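Phosphatase (Mycoplasma pneumoniae M129, PDB 1T71) probably hydrolyses phosphoester bonds, perhaps as a 2',3'-cyclic-nucleotide 3'-phosphodiesterase, using a pair of iron ions held in a calcineurin-like fold. Local coordinates at residues 118-126 with 137-147; 177-188 with 198-206. All blocks are in the same frame, centred on the assembly; numbering follows the deposited sequence.

Contact 1: residues 118-126 with 137-147; sequences IRITNLLGT and PFKVLKELILK
Helix 137-145 lies against strand 118-124 and runs nearly antiparallel to it, at 159°, their axes approaching to 9.1 Å, so that L123 lies near P137 and R119 near the last turn. R119, T121 and L123, alternate residues of the strand, turn their side chains to the helix, which answers with P137, V140, L141 and L144, spaced so as to lie along one side of it. L123 spreads its two methyls over neighbouring residues: its side chain and that of V140 slide past each other in opposite directions, bringing CD2 to V140 CG1, while CD1 lies 3.9 Å from L141 CB, the two leucine side chains crossing at about a right angle. A branched, flexible apolar chain suits this place because each methyl finds its own neighbour, and F168 of helix 162-172 adds a further apolar surface. T121 and L144 reach toward each other tip to tip, OG1 to CD2 at 3.6 Å; the hydroxyl makes its hydrogen bond with S108 OG of strand 108-112, so the leucine methyl covers a polar atom already satisfied. With its CG anti to the backbone N (chi1 -158°) and the chain extended as far as NE, R119 carries its guanidinium to L144, whose CD1 lies 3.4 Å from NH2. P137, well suited to a helix's first turn, brings its ring CG to 3.1 Å from L124 O. This is the strand-to-helix half of a beta-alpha-beta crossover, completed by strand 152-158.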
ATOM      1  N   ILE A 118      -7.384  11.702  13.003  1.00 40.75           N
ATOM      2  CA  ILE A 118      -6.444  11.011  12.131  1.00 38.30           C
ATOM      3  C   ILE A 118      -6.721  11.201  10.644  1.00 36.76           C
ATOM      4  O   ILE A 118      -7.856  11.066  10.186  1.00 36.01           O
ATOM      5  CB  ILE A 118      -6.434   9.506  12.442  1.00 37.89           C
ATOM      6  CG1 ILE A 118      -6.149   9.294  13.934  1.00 37.99           C
ATOM      7  CG2 ILE A 118      -5.387   8.799  11.584  1.00 38.21           C
ATOM      8  CD1 ILE A 118      -6.199   7.840  14.376  1.00 37.38           C
ATOM      9  N   ARG A 119      -5.667  11.505   9.895  1.00 32.70           N
ATOM     10  CA  ARG A 119      -5.788  11.710   8.462  1.00 30.83           C
ATOM     11  C   ARG A 119      -5.014  10.650   7.677  1.00 29.28           C
ATOM     12  O   ARG A 119      -3.901  10.276   8.052  1.00 28.52           O
ATOM     13  CB  ARG A 119      -5.267  13.097   8.102  1.00 34.60           C
ATOM     14  CG  ARG A 119      -5.790  13.637   6.797  1.00 35.16           C
ATOM     15  CD  ARG A 119      -5.356  15.078   6.574  1.00 38.32           C
ATOM     16  NE  ARG A 119      -6.101  15.671   5.472  1.00 44.39           N
ATOM     17  CZ  ARG A 119      -7.235  16.349   5.611  1.00 44.64           C
ATOM     18  NH1 ARG A 119      -7.759  16.539   6.811  1.00 44.53           N
ATOM     19  NH2 ARG A 119      -7.852  16.823   4.539  1.00 47.47           N
ATOM     20  N   ILE A 120      -5.620  10.141   6.608  1.00 28.74           N
ATOM     21  CA  ILE A 120      -4.959   9.154   5.759  1.00 27.31           C
ATOM     22  C   ILE A 120      -4.948   9.715   4.349  1.00 26.62           C
ATOM     23  O   ILE A 120      -6.002  10.035   3.790  1.00 26.13           O
ATOM     24  CB  ILE A 120      -5.693   7.791   5.743  1.00 26.47           C
ATOM     25  CG1 ILE A 120      -5.688   7.163   7.138  1.00 24.99           C
ATOM     26  CG2 ILE A 120      -4.999   6.847   4.755  1.00 23.36           C
ATOM     27  CD1 ILE A 120      -6.424   5.825   7.212  1.00 22.81           C
ATOM     28  N   THR A 121      -3.751   9.844   3.784  1.00 24.80           N
ATOM     29  CA  THR A 121      -3.571  10.390   2.446  1.00 24.47           C
ATOM     30  C   THR A 121      -2.795   9.425   1.549  1.00 25.18           C
ATOM     31  O   THR A 121      -1.840   8.777   1.987  1.00 24.53           O
ATOM     32  CB  THR A 121      -2.822  11.738   2.513  1.00 26.70           C
ATOM     33  OG1 THR A 121      -3.564  12.645   3.336  1.00 26.46           O
ATOM     34  CG2 THR A 121      -2.663  12.345   1.122  1.00 25.13           C
ATOM     35  N   ASN A 122      -3.215   9.351   0.290  1.00 25.87           N
ATOM     36  CA  ASN A 122      -2.616   8.479  -0.717  1.00 25.41           C
ATOM     37  C   ASN A 122      -2.179   9.372  -1.879  1.00 24.74           C
ATOM     38  O   ASN A 122      -2.934  10.232  -2.324  1.00 25.69           O
ATOM     39  CB  ASN A 122      -3.666   7.442  -1.168  1.00 24.64           C
ATOM     40  CG  ASN A 122      -3.140   6.454  -2.218  1.00 27.54           C
ATOM     41  OD1 ASN A 122      -1.963   6.060  -2.208  1.00 26.86           O
ATOM     42  ND2 ASN A 122      -4.032   6.025  -3.111  1.00 21.43           N
ATOM     43  N   LEU A 123      -0.955   9.182  -2.356  1.00 24.99           N
ATOM     44  CA  LEU A 123      -0.434   9.988  -3.459  1.00 23.96           C
ATOM     45  C   LEU A 123       0.330   9.134  -4.464  1.00 24.63           C
ATOM     46  O   LEU A 123       0.827   8.059  -4.126  1.00 25.48           O
ATOM     47  CB  LEU A 123       0.502  11.071  -2.923  1.00 22.52           C
ATOM     48  CG  LEU A 123      -0.097  12.159  -2.027  1.00 25.48           C
ATOM     49  CD1 LEU A 123       0.965  12.666  -1.056  1.00 24.21           C
ATOM     50  CD2 LEU A 123      -0.631  13.295  -2.892  1.00 19.35           C
ATOM     51  N   LEU A 124       0.419   9.624  -5.699  1.00 23.60           N
ATOM     52  CA  LEU A 124       1.143   8.937  -6.769  1.00 23.16           C
ATOM     53  C   LEU A 124       2.458   9.654  -7.056  1.00 23.41           C
ATOM     54  O   LEU A 124       2.493  10.871  -7.259  1.00 23.03           O
ATOM     55  CB  LEU A 124       0.295   8.891  -8.050  1.00 20.50           C
ATOM     56  CG  LEU A 124      -0.634   7.690  -8.248  1.00 20.05           C
ATOM     57  CD1 LEU A 124      -1.668   8.002  -9.320  1.00 21.83           C
ATOM     58  CD2 LEU A 124       0.188   6.473  -8.645  1.00 17.90           C
ATOM     59  N   GLY A 125       3.543   8.894  -7.071  1.00 21.10           N
ATOM     60  CA  GLY A 125       4.841   9.484  -7.338  1.00 21.57           C
ATOM     61  C   GLY A 125       4.930   9.930  -8.779  1.00 23.79           C
ATOM     62  O   GLY A 125       4.300   9.352  -9.665  1.00 21.81           O
ATOM     63  N   THR A 126       5.715  10.968  -9.025  1.00 25.37           N
ATOM     64  CA  THR A 126       5.866  11.476 -10.376  1.00 27.18           C
ATOM     65  C   THR A 126       6.686  10.494 -11.214  1.00 27.01           C
ATOM     66  O   THR A 126       6.657  10.540 -12.442  1.00 26.58           O
ATOM     67  CB  THR A 126       6.551  12.851 -10.352  1.00 40.42           C
ATOM     68  OG1 THR A 126       6.369  13.493 -11.617  1.00 45.31           O
ATOM     69  CG2 THR A 126       8.039  12.699 -10.072  1.00 41.00           C
ATOM     70  N   PRO A 137       3.021  15.716  -6.356  1.00 28.67           N
ATOM     71  CA  PRO A 137       2.795  15.137  -5.025  1.00 27.69           C
ATOM     72  C   PRO A 137       3.327  16.035  -3.910  1.00 26.52           C
ATOM     73  O   PRO A 137       2.676  16.224  -2.881  1.00 26.27           O
ATOM     74  CB  PRO A 137       3.564  13.813  -5.073  1.00 31.91           C
ATOM     75  CG  PRO A 137       3.844  13.587  -6.530  1.00 33.48           C
ATOM     76  CD  PRO A 137       4.046  14.950  -7.078  1.00 30.08           C
ATOM     77  N   PHE A 138       4.528  16.567  -4.118  1.00 23.66           N
ATOM     78  CA  PHE A 138       5.167  17.443  -3.140  1.00 25.30           C
ATOM     79  C   PHE A 138       4.308  18.677  -2.888  1.00 25.94           C
ATOM     80  O   PHE A 138       4.000  19.013  -1.744  1.00 26.50           O
ATOM     81  CB  PHE A 138       6.552  17.874  -3.643  1.00 24.71           C
ATOM     82  CG  PHE A 138       7.570  16.765  -3.656  1.00 24.95           C
ATOM     83  CD1 PHE A 138       8.467  16.613  -2.602  1.00 24.47           C
ATOM     84  CD2 PHE A 138       7.619  15.858  -4.710  1.00 25.64           C
ATOM     85  CE1 PHE A 138       9.393  15.572  -2.597  1.00 24.25           C
ATOM     86  CE2 PHE A 138       8.545  14.809  -4.712  1.00 24.64           C
ATOM     87  CZ  PHE A 138       9.434  14.667  -3.653  1.00 22.65           C
ATOM     88  N   LYS A 139       3.917  19.351  -3.962  1.00 27.93           N
ATOM     89  CA  LYS A 139       3.095  20.546  -3.831  1.00 29.43           C
ATOM     90  C   LYS A 139       1.729  20.227  -3.230  1.00 27.78           C
ATOM     91  O   LYS A 139       1.279  20.908  -2.313  1.00 27.52           O
ATOM     92  CB  LYS A 139       2.936  21.226  -5.195  1.00 37.08           C
ATOM     93  CG  LYS A 139       4.274  21.601  -5.814  1.00 41.81           C
ATOM     94  CD  LYS A 139       4.125  22.446  -7.062  1.00 44.31           C
ATOM     95  CE  LYS A 139       5.496  22.803  -7.608  1.00 46.60           C
ATOM     96  NZ  LYS A 139       5.417  23.689  -8.800  1.00 50.47           N
ATOM     97  N   VAL A 140       1.079  19.183  -3.732  1.00 23.97           N
ATOM     98  CA  VAL A 140      -0.238  18.800  -3.222  1.00 23.82           C
ATOM     99  C   VAL A 140      -0.252  18.523  -1.724  1.00 23.93           C
ATOM    100  O   VAL A 140      -1.103  19.039  -1.005  1.00 24.85           O
ATOM    101  CB  VAL A 140      -0.784  17.543  -3.946  1.00 24.23           C
ATOM    102  CG1 VAL A 140      -2.038  17.028  -3.232  1.00 21.63           C
ATOM    103  CG2 VAL A 140      -1.115  17.886  -5.391  1.00 23.72           C
ATOM    104  N   LEU A 141       0.682  17.703  -1.253  1.00 27.23           N
ATOM    105  CA  LEU A 141       0.725  17.359   0.160  1.00 28.09           C
ATOM    106  C   LEU A 141       1.083  18.566   1.019  1.00 29.92           C
ATOM    107  O   LEU A 141       0.585  18.704   2.133  1.00 27.33           O
ATOM    108  CB  LEU A 141       1.715  16.213   0.398  1.00 25.45           C
ATOM    109  CG  LEU A 141       1.713  15.531   1.774  1.00 26.84           C
ATOM    110  CD1 LEU A 141       2.564  16.307   2.733  1.00 30.58           C
ATOM    111  CD2 LEU A 141       0.293  15.402   2.309  1.00 26.68           C
ATOM    112  N   LYS A 142       1.931  19.444   0.489  1.00 31.02           N
ATOM    113  CA  LYS A 142       2.344  20.647   1.210  1.00 32.96           C
ATOM    114  C   LYS A 142       1.111  21.507   1.499  1.00 34.63           C
ATOM    115  O   LYS A 142       0.878  21.916   2.641  1.00 34.04           O
ATOM    116  CB  LYS A 142       3.356  21.424   0.368  1.00 38.83           C
ATOM    117  CG  LYS A 142       4.345  22.267   1.158  1.00 42.24           C
ATOM    118  CD  LYS A 142       3.831  23.662   1.413  1.00 43.00           C
ATOM    119  CE  LYS A 142       4.909  24.532   2.069  1.00 45.26           C
ATOM    120  NZ  LYS A 142       6.155  24.659   1.256  1.00 46.13           N
ATOM    121  N   GLU A 143       0.322  21.775   0.460  1.00 34.37           N
ATOM    122  CA  GLU A 143      -0.897  22.568   0.609  1.00 36.58           C
ATOM    123  C   GLU A 143      -1.851  21.942   1.616  1.00 34.97           C
ATOM    124  O   GLU A 143      -2.464  22.643   2.425  1.00 33.62           O
ATOM    125  CB  GLU A 143      -1.629  22.705  -0.725  1.00 82.41           C
ATOM    126  CG  GLU A 143      -1.106  23.805  -1.613  1.00 89.45           C
ATOM    127  CD  GLU A 143      -2.200  24.378  -2.498  1.00 94.78           C
ATOM    128  OE1 GLU A 143      -1.909  25.328  -3.263  1.00 96.75           O
ATOM    129  OE2 GLU A 143      -3.351  23.881  -2.419  1.00 96.52           O
ATOM    130  N   LEU A 144      -1.993  20.622   1.554  1.00 31.21           N
ATOM    131  CA  LEU A 144      -2.880  19.924   2.475  1.00 30.34           C
ATOM    132  C   LEU A 144      -2.367  20.112   3.902  1.00 31.24           C
ATOM    133  O   LEU A 144      -3.144  20.382   4.813  1.00 30.89           O
ATOM    134  CB  LEU A 144      -2.941  18.432   2.133  1.00 34.72           C
ATOM    135  CG  LEU A 144      -3.964  17.599   2.907  1.00 35.01           C
ATOM    136  CD1 LEU A 144      -5.377  18.063   2.554  1.00 35.64           C
ATOM    137  CD2 LEU A 144      -3.795  16.127   2.560  1.00 34.91           C
ATOM    138  N   ILE A 145      -1.057  19.975   4.089  1.00 36.14           N
ATOM    139  CA  ILE A 145      -0.454  20.132   5.412  1.00 39.50           C
ATOM    140  C   ILE A 145      -0.745  21.513   5.988  1.00 42.18           C
ATOM    141  O   ILE A 145      -1.091  21.647   7.165  1.00 42.18           O
ATOM    142  CB  ILE A 145       1.082  19.967   5.368  1.00 38.75           C
ATOM    143  CG1 ILE A 145       1.460  18.555   4.916  1.00 38.09           C
ATOM    144  CG2 ILE A 145       1.676  20.272   6.747  1.00 37.98           C
ATOM    145  CD1 ILE A 145       1.024  17.465   5.848  1.00 38.34           C
ATOM    146  N   LEU A 146      -0.595  22.537   5.153  1.00 39.24           N
ATOM    147  CA  LEU A 146      -0.822  23.910   5.584  1.00 43.13           C
ATOM    148  C   LEU A 146      -2.269  24.153   6.004  1.00 46.49           C
ATOM    149  O   LEU A 146      -2.586  25.183   6.596  1.00 46.30           O
ATOM    150  CB  LEU A 146      -0.407  24.881   4.474  1.00 43.64           C
ATOM    151  CG  LEU A 146       1.084  24.815   4.118  1.00 43.85           C
ATOM    152  CD1 LEU A 146       1.395  25.747   2.955  1.00 42.63           C
ATOM    153  CD2 LEU A 146       1.912  25.188   5.337  1.00 43.34           C
ATOM    154  N   LYS A 147      -3.144  23.202   5.693  1.00 74.95           N
ATOM    155  CA  LYS A 147      -4.547  23.300   6.076  1.00 79.81           C
ATOM    156  C   LYS A 147      -4.631  23.038   7.588  1.00 82.67           C
ATOM    157  O   LYS A 147      -5.605  23.401   8.248  1.00 83.69           O
ATOM    158  CB  LYS A 147      -5.370  22.280   5.285  1.00 72.36           C
ATOM    159  CG  LYS A 147      -6.799  22.103   5.752  1.00 74.46           C
ATOM    160  CD  LYS A 147      -6.885  21.163   6.941  1.00 75.50           C
ATOM    161  CE  LYS A 147      -6.405  19.766   6.587  1.00 76.14           C
ATOM    162  NZ  LYS A 147      -7.210  19.182   5.482  1.00 77.02           N
TER

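Contact 2: residues 177-188 with 198-206; sequences TTIFGTHTHVPS and SAYITDVGM. With FE (Fe (III) ion), chain C.
D203 OD2 accepts from the backbone N of T184 at 2.9 Å, on the syn side and 20° out of the carboxylate plane; T184 OG1 is modelled 2.4 Å from the same oxygen, too short to be taken at face value. The other oxygen, OD1, takes the N-H of G205 in an Asx turn and is also 2.7 Å from a water that accepts from the N-H groups of H183 and H185. Aspartate suits this place because its two oxygens tie T184 N of the metal-binding loop and G205 N of its own segment, and reach H183 and H185 through a water. The loop follows strand 178-182, which pairs in parallel with 199-201 in one of the two large mixed sheets of the calcineurin-like fold. I179 N binds A199 O and G181 N binds I201 O, whereas the bond from I201 N to I179 O is weak. On one face F180, CG beside its backbone N (chi1 -65°), sets CD1 3.5 Å from I201 CG2 and CE1 near A199 CB, whose small methyl accommodates the ring; on the other, I179 CG2 touches Y200 CD1. At the end of the pairing, G181 CA lies 3.2 Å from T202 O, a closeness that suits a residue with no side chain. S188 grips the D203 backbone twice: its N donates to D203 O and its OG accepts from D203 N. The same loop carries H183, whose ND1 binds one iron along with E43 and N71, and H185, a ligand of the other iron. M206 CG lies over one face of the H185 ring, and SD, 4.0 Å from the ring centroid, approaches it obliquely.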
ATOM      1  N   THR A 177       2.975  12.094  10.319  1.00 28.55           N
ATOM      2  CA  THR A 177       3.227  10.983  11.229  1.00 28.63           C
ATOM      3  C   THR A 177       4.009   9.867  10.541  1.00 27.92           C
ATOM      4  O   THR A 177       5.019   9.404  11.063  1.00 27.33           O
ATOM      5  CB  THR A 177       1.910  10.394  11.775  1.00 32.24           C
ATOM      6  OG1 THR A 177       1.097  11.448  12.305  1.00 33.31           O
ATOM      7  CG2 THR A 177       2.197   9.380  12.875  1.00 30.87           C
ATOM      8  N   THR A 178       3.541   9.424   9.375  1.00 28.56           N
ATOM      9  CA  THR A 178       4.243   8.365   8.654  1.00 27.86           C
ATOM     10  C   THR A 178       4.320   8.616   7.157  1.00 27.58           C
ATOM     11  O   THR A 178       3.429   9.221   6.560  1.00 27.22           O
ATOM     12  CB  THR A 178       3.589   6.968   8.858  1.00 29.22           C
ATOM     13  OG1 THR A 178       2.377   6.887   8.102  1.00 31.68           O
ATOM     14  CG2 THR A 178       3.270   6.730  10.321  1.00 30.70           C
ATOM     15  N   ILE A 179       5.411   8.143   6.569  1.00 26.00           N
ATOM     16  CA  ILE A 179       5.659   8.241   5.143  1.00 24.88           C
ATOM     17  C   ILE A 179       5.996   6.813   4.720  1.00 24.63           C
ATOM     18  O   ILE A 179       7.139   6.374   4.874  1.00 23.68           O
ATOM     19  CB  ILE A 179       6.884   9.128   4.841  1.00 25.76           C
ATOM     20  CG1 ILE A 179       6.653  10.558   5.339  1.00 25.99           C
ATOM     21  CG2 ILE A 179       7.179   9.112   3.352  1.00 24.90           C
ATOM     22  CD1 ILE A 179       5.611  11.319   4.560  1.00 32.12           C
ATOM     23  N   PHE A 180       5.005   6.078   4.221  1.00 22.29           N
ATOM     24  CA  PHE A 180       5.236   4.699   3.787  1.00 21.59           C
ATOM     25  C   PHE A 180       5.184   4.589   2.271  1.00 21.91           C
ATOM     26  O   PHE A 180       4.174   4.935   1.652  1.00 20.96           O
ATOM     27  CB  PHE A 180       4.191   3.742   4.378  1.00 22.61           C
ATOM     28  CG  PHE A 180       4.247   3.601   5.878  1.00 26.55           C
ATOM     29  CD1 PHE A 180       5.443   3.768   6.573  1.00 28.23           C
ATOM     30  CD2 PHE A 180       3.105   3.238   6.592  1.00 27.88           C
ATOM     31  CE1 PHE A 180       5.502   3.574   7.956  1.00 29.24           C
ATOM     32  CE2 PHE A 180       3.154   3.040   7.976  1.00 27.12           C
ATOM     33  CZ  PHE A 180       4.353   3.208   8.656  1.00 28.12           C
ATOM     34  N   GLY A 181       6.272   4.116   1.673  1.00 21.73           N
ATOM     35  CA  GLY A 181       6.299   3.950   0.232  1.00 20.46           C
ATOM     36  C   GLY A 181       5.722   2.599  -0.179  1.00 23.10           C
ATOM     37  O   GLY A 181       5.834   1.617   0.556  1.00 22.20           O
ATOM     38  N   THR A 182       5.088   2.557  -1.346  1.00 22.25           N
ATOM     39  CA  THR A 182       4.501   1.331  -1.892  1.00 23.57           C
ATOM     40  C   THR A 182       4.678   1.362  -3.409  1.00 24.24           C
ATOM     41  O   THR A 182       5.138   2.370  -3.952  1.00 23.20           O
ATOM     42  CB  THR A 182       2.980   1.220  -1.576  1.00 25.73           C
ATOM     43  OG1 THR A 182       2.308   2.427  -1.970  1.00 25.44           O
ATOM     44  CG2 THR A 182       2.755   0.976  -0.090  1.00 23.85           C
ATOM     45  N   HIS A 183       4.340   0.250  -4.070  1.00 24.02           N
ATOM     46  CA  HIS A 183       4.404   0.103  -5.534  1.00 22.59           C
ATOM     47  C   HIS A 183       5.493  -0.809  -6.106  1.00 23.18           C
ATOM     48  O   HIS A 183       5.275  -1.409  -7.156  1.00 24.92           O
ATOM     49  CB  HIS A 183       4.481   1.479  -6.229  1.00 17.70           C
ATOM     50  CG  HIS A 183       4.589   1.409  -7.724  1.00 18.67           C
ATOM     51  ND1 HIS A 183       3.542   1.021  -8.535  1.00 16.98           N
ATOM     52  CD2 HIS A 183       5.627   1.674  -8.556  1.00 19.94           C
ATOM     53  CE1 HIS A 183       3.928   1.046  -9.799  1.00 16.61           C
ATOM     54  NE2 HIS A 183       5.190   1.437  -9.839  1.00 20.99           N
ATOM     55  N   THR A 184       6.644  -0.943  -5.441  1.00 20.10           N
ATOM     56  CA  THR A 184       7.669  -1.840  -6.043  1.00 20.62           C
ATOM     57  C   THR A 184       7.508  -3.327  -5.692  1.00 21.66           C
ATOM     58  O   THR A 184       8.186  -4.177  -6.271  1.00 23.53           O
ATOM     59  CB  THR A 184       9.110  -1.363  -5.661  1.00 26.21           C
ATOM     60  OG1 THR A 184       9.325  -1.518  -4.254  1.00 26.05           O
ATOM     61  CG2 THR A 184       9.301   0.109  -6.044  1.00 22.66           C
ATOM     62  N   HIS A 185       6.618  -3.643  -4.753  1.00 22.15           N
ATOM     63  CA  HIS A 185       6.356  -5.037  -4.367  1.00 23.19           C
ATOM     64  C   HIS A 185       7.512  -5.781  -3.698  1.00 22.46           C
ATOM     65  O   HIS A 185       7.524  -7.015  -3.669  1.00 22.35           O
ATOM     66  CB  HIS A 185       5.924  -5.853  -5.587  1.00 19.81           C
ATOM     67  CG  HIS A 185       4.570  -5.500  -6.117  1.00 21.94           C
ATOM     68  ND1 HIS A 185       3.886  -4.366  -5.731  1.00 20.56           N
ATOM     69  CD2 HIS A 185       3.778  -6.125  -7.022  1.00 19.75           C
ATOM     70  CE1 HIS A 185       2.734  -4.313  -6.371  1.00 16.18           C
ATOM     71  NE2 HIS A 185       2.643  -5.366  -7.162  1.00 21.23           N
ATOM     72  N   VAL A 186       8.486  -5.041  -3.187  1.00 20.84           N
ATOM     73  CA  VAL A 186       9.630  -5.635  -2.511  1.00 20.14           C
ATOM     74  C   VAL A 186       9.886  -4.784  -1.280  1.00 20.30           C
ATOM     75  O   VAL A 186      10.153  -3.591  -1.389  1.00 22.04           O
ATOM     76  CB  VAL A 186      10.893  -5.626  -3.409  1.00 20.23           C
ATOM     77  CG1 VAL A 186      12.123  -6.027  -2.595  1.00 18.56           C
ATOM     78  CG2 VAL A 186      10.697  -6.586  -4.593  1.00 19.23           C
ATOM     79  N   PRO A 187       9.798  -5.383  -0.086  1.00 16.69           N
ATOM     80  CA  PRO A 187      10.036  -4.588   1.119  1.00 18.81           C
ATOM     81  C   PRO A 187      11.494  -4.143   1.232  1.00 18.58           C
ATOM     82  O   PRO A 187      12.400  -4.861   0.815  1.00 15.36           O
ATOM     83  CB  PRO A 187       9.629  -5.538   2.240  1.00 22.18           C
ATOM     84  CG  PRO A 187      10.073  -6.869   1.707  1.00 22.52           C
ATOM     85  CD  PRO A 187       9.665  -6.815   0.233  1.00 20.78           C
ATOM     86  N   SER A 188      11.711  -2.948   1.769  1.00 20.97           N
ATOM     87  CA  SER A 188      13.067  -2.443   1.955  1.00 23.53           C
ATOM     88  C   SER A 188      13.390  -2.654   3.431  1.00 23.33           C
ATOM     89  O   SER A 188      12.476  -2.771   4.248  1.00 23.62           O
ATOM     90  CB  SER A 188      13.152  -0.953   1.595  1.00 19.85           C
ATOM     91  OG  SER A 188      12.208  -0.187   2.324  1.00 20.46           O
ATOM     92  N   SER A 198       8.979  10.682  13.027  1.00 23.85           N
ATOM     93  CA  SER A 198       8.008  10.068  12.130  1.00 24.04           C
ATOM     94  C   SER A 198       8.439   8.640  11.852  1.00 23.64           C
ATOM     95  O   SER A 198       9.484   8.188  12.320  1.00 24.71           O
ATOM     96  CB  SER A 198       7.938  10.822  10.805  1.00 23.31           C
ATOM     97  OG  SER A 198       7.483  12.143  10.998  1.00 27.54           O
ATOM     98  N   ALA A 199       7.619   7.923  11.097  1.00 24.03           N
ATOM     99  CA  ALA A 199       7.956   6.564  10.713  1.00 24.20           C
ATOM    100  C   ALA A 199       8.173   6.622   9.202  1.00 24.37           C
ATOM    101  O   ALA A 199       7.410   7.277   8.488  1.00 24.49           O
ATOM    102  CB  ALA A 199       6.819   5.616  11.053  1.00 25.12           C
ATOM    103  N   TYR A 200       9.224   5.968   8.720  1.00 24.26           N
ATOM    104  CA  TYR A 200       9.518   5.951   7.286  1.00 22.39           C
ATOM    105  C   TYR A 200      10.017   4.595   6.813  1.00 22.10           C
ATOM    106  O   TYR A 200      10.653   3.860   7.568  1.00 20.76           O
ATOM    107  CB  TYR A 200      10.599   6.977   6.928  1.00 21.10           C
ATOM    108  CG  TYR A 200      11.058   6.868   5.479  1.00 22.69           C
ATOM    109  CD1 TYR A 200      10.254   7.330   4.437  1.00 21.72           C
ATOM    110  CD2 TYR A 200      12.270   6.257   5.148  1.00 22.59           C
ATOM    111  CE1 TYR A 200      10.639   7.190   3.109  1.00 21.50           C
ATOM    112  CE2 TYR A 200      12.668   6.108   3.810  1.00 21.62           C
ATOM    113  CZ  TYR A 200      11.843   6.577   2.796  1.00 23.74           C
ATOM    114  OH  TYR A 200      12.200   6.421   1.470  1.00 23.51           O
ATOM    115  N   ILE A 201       9.726   4.282   5.554  1.00 22.69           N
ATOM    116  CA  ILE A 201      10.190   3.058   4.915  1.00 22.63           C
ATOM    117  C   ILE A 201      10.052   3.283   3.409  1.00 22.61           C
ATOM    118  O   ILE A 201       9.006   3.730   2.928  1.00 23.47           O
ATOM    119  CB  ILE A 201       9.390   1.802   5.376  1.00 19.23           C
ATOM    120  CG1 ILE A 201      10.065   0.541   4.830  1.00 20.73           C
ATOM    121  CG2 ILE A 201       7.948   1.883   4.919  1.00 17.59           C
ATOM    122  CD1 ILE A 201       9.422  -0.765   5.291  1.00 21.83           C
ATOM    123  N   THR A 202      11.118   3.001   2.665  1.00 22.46           N
ATOM    124  CA  THR A 202      11.105   3.209   1.223  1.00 22.02           C
ATOM    125  C   THR A 202       9.988   2.422   0.548  1.00 20.73           C
ATOM    126  O   THR A 202       9.315   2.945  -0.336  1.00 20.96           O
ATOM    127  CB  THR A 202      12.473   2.856   0.602  1.00 17.89           C
ATOM    128  OG1 THR A 202      13.459   3.760   1.115  1.00 17.29           O
ATOM    129  CG2 THR A 202      12.430   2.997  -0.921  1.00 19.10           C
ATOM    130  N   ASP A 203       9.796   1.171   0.962  1.00 16.23           N
ATOM    131  CA  ASP A 203       8.717   0.351   0.415  1.00 18.47           C
ATOM    132  C   ASP A 203       8.265  -0.727   1.404  1.00 17.66           C
ATOM    133  O   ASP A 203       9.072  -1.516   1.899  1.00 18.13           O
ATOM    134  CB  ASP A 203       9.124  -0.300  -0.917  1.00 18.34           C
ATOM    135  CG  ASP A 203       7.915  -0.658  -1.777  1.00 23.56           C
ATOM    136  OD1 ASP A 203       7.041  -1.427  -1.299  1.00 20.72           O
ATOM    137  OD2 ASP A 203       7.827  -0.159  -2.925  1.00 22.81           O
ATOM    138  N   VAL A 204       6.967  -0.750   1.687  1.00 17.77           N
ATOM    139  CA  VAL A 204       6.405  -1.727   2.613  1.00 19.86           C
ATOM    140  C   VAL A 204       6.469  -3.144   2.045  1.00 20.17           C
ATOM    141  O   VAL A 204       6.645  -4.119   2.775  1.00 22.63           O
ATOM    142  CB  VAL A 204       4.932  -1.402   2.932  1.00 22.57           C
ATOM    143  CG1 VAL A 204       4.337  -2.485   3.839  1.00 22.36           C
ATOM    144  CG2 VAL A 204       4.835  -0.037   3.589  1.00 22.82           C
ATOM    145  N   GLY A 205       6.336  -3.261   0.735  1.00 26.62           N
ATOM    146  CA  GLY A 205       6.355  -4.580   0.131  1.00 27.73           C
ATOM    147  C   GLY A 205       4.964  -4.964  -0.334  1.00 26.69           C
ATOM    148  O   GLY A 205       4.053  -4.136  -0.343  1.00 28.46           O
ATOM    149  N   MET A 206       4.796  -6.231  -0.686  1.00 24.60           N
ATOM    150  CA  MET A 206       3.529  -6.734  -1.200  1.00 24.65           C
ATOM    151  C   MET A 206       2.932  -7.893  -0.396  1.00 24.42           C
ATOM    152  O   MET A 206       3.646  -8.634   0.288  1.00 23.56           O
ATOM    153  CB  MET A 206       3.747  -7.183  -2.655  1.00 26.47           C
ATOM    154  CG  MET A 206       2.664  -8.060  -3.263  1.00 28.62           C
ATOM    155  SD  MET A 206       3.128  -8.747  -4.893  1.00 29.43           S
ATOM    156  CE  MET A 206       4.411  -9.884  -4.416  1.00 26.84           C
TER
HETATM  157 FE    FE C 302       1.556   0.095  -8.280  1.00 27.01          FE
HETATM  158  O   HOH W   1       4.871  -2.201  -2.795  1.00 18.26           O
HETATM  159  O   HOH W   2       6.833  -8.119  -1.203  1.00 31.45           O

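Overall arrangement
From the N terminus, contact 1 comes first: strand 117-124 leads through a loop without helix or strand into helix 137-145, and the contact closes that loop. The chain then passes through strand 152-158 and helix 162-172 before contact 2 opens, so the two are in series, neither nested nor crossed. In contact 2, segment 198-206 returns beside 177-188 after an excursion that includes strand 192-193. Both contacts reach one mixed sheet, in which strand 152-158 separates 117-124 from 178-182; their centres lie about 16 Å apart. Contact 1 fastens a helix to that sheet, whereas contact 2 joins neighbouring strands within it and shapes the loop carrying iron ligands.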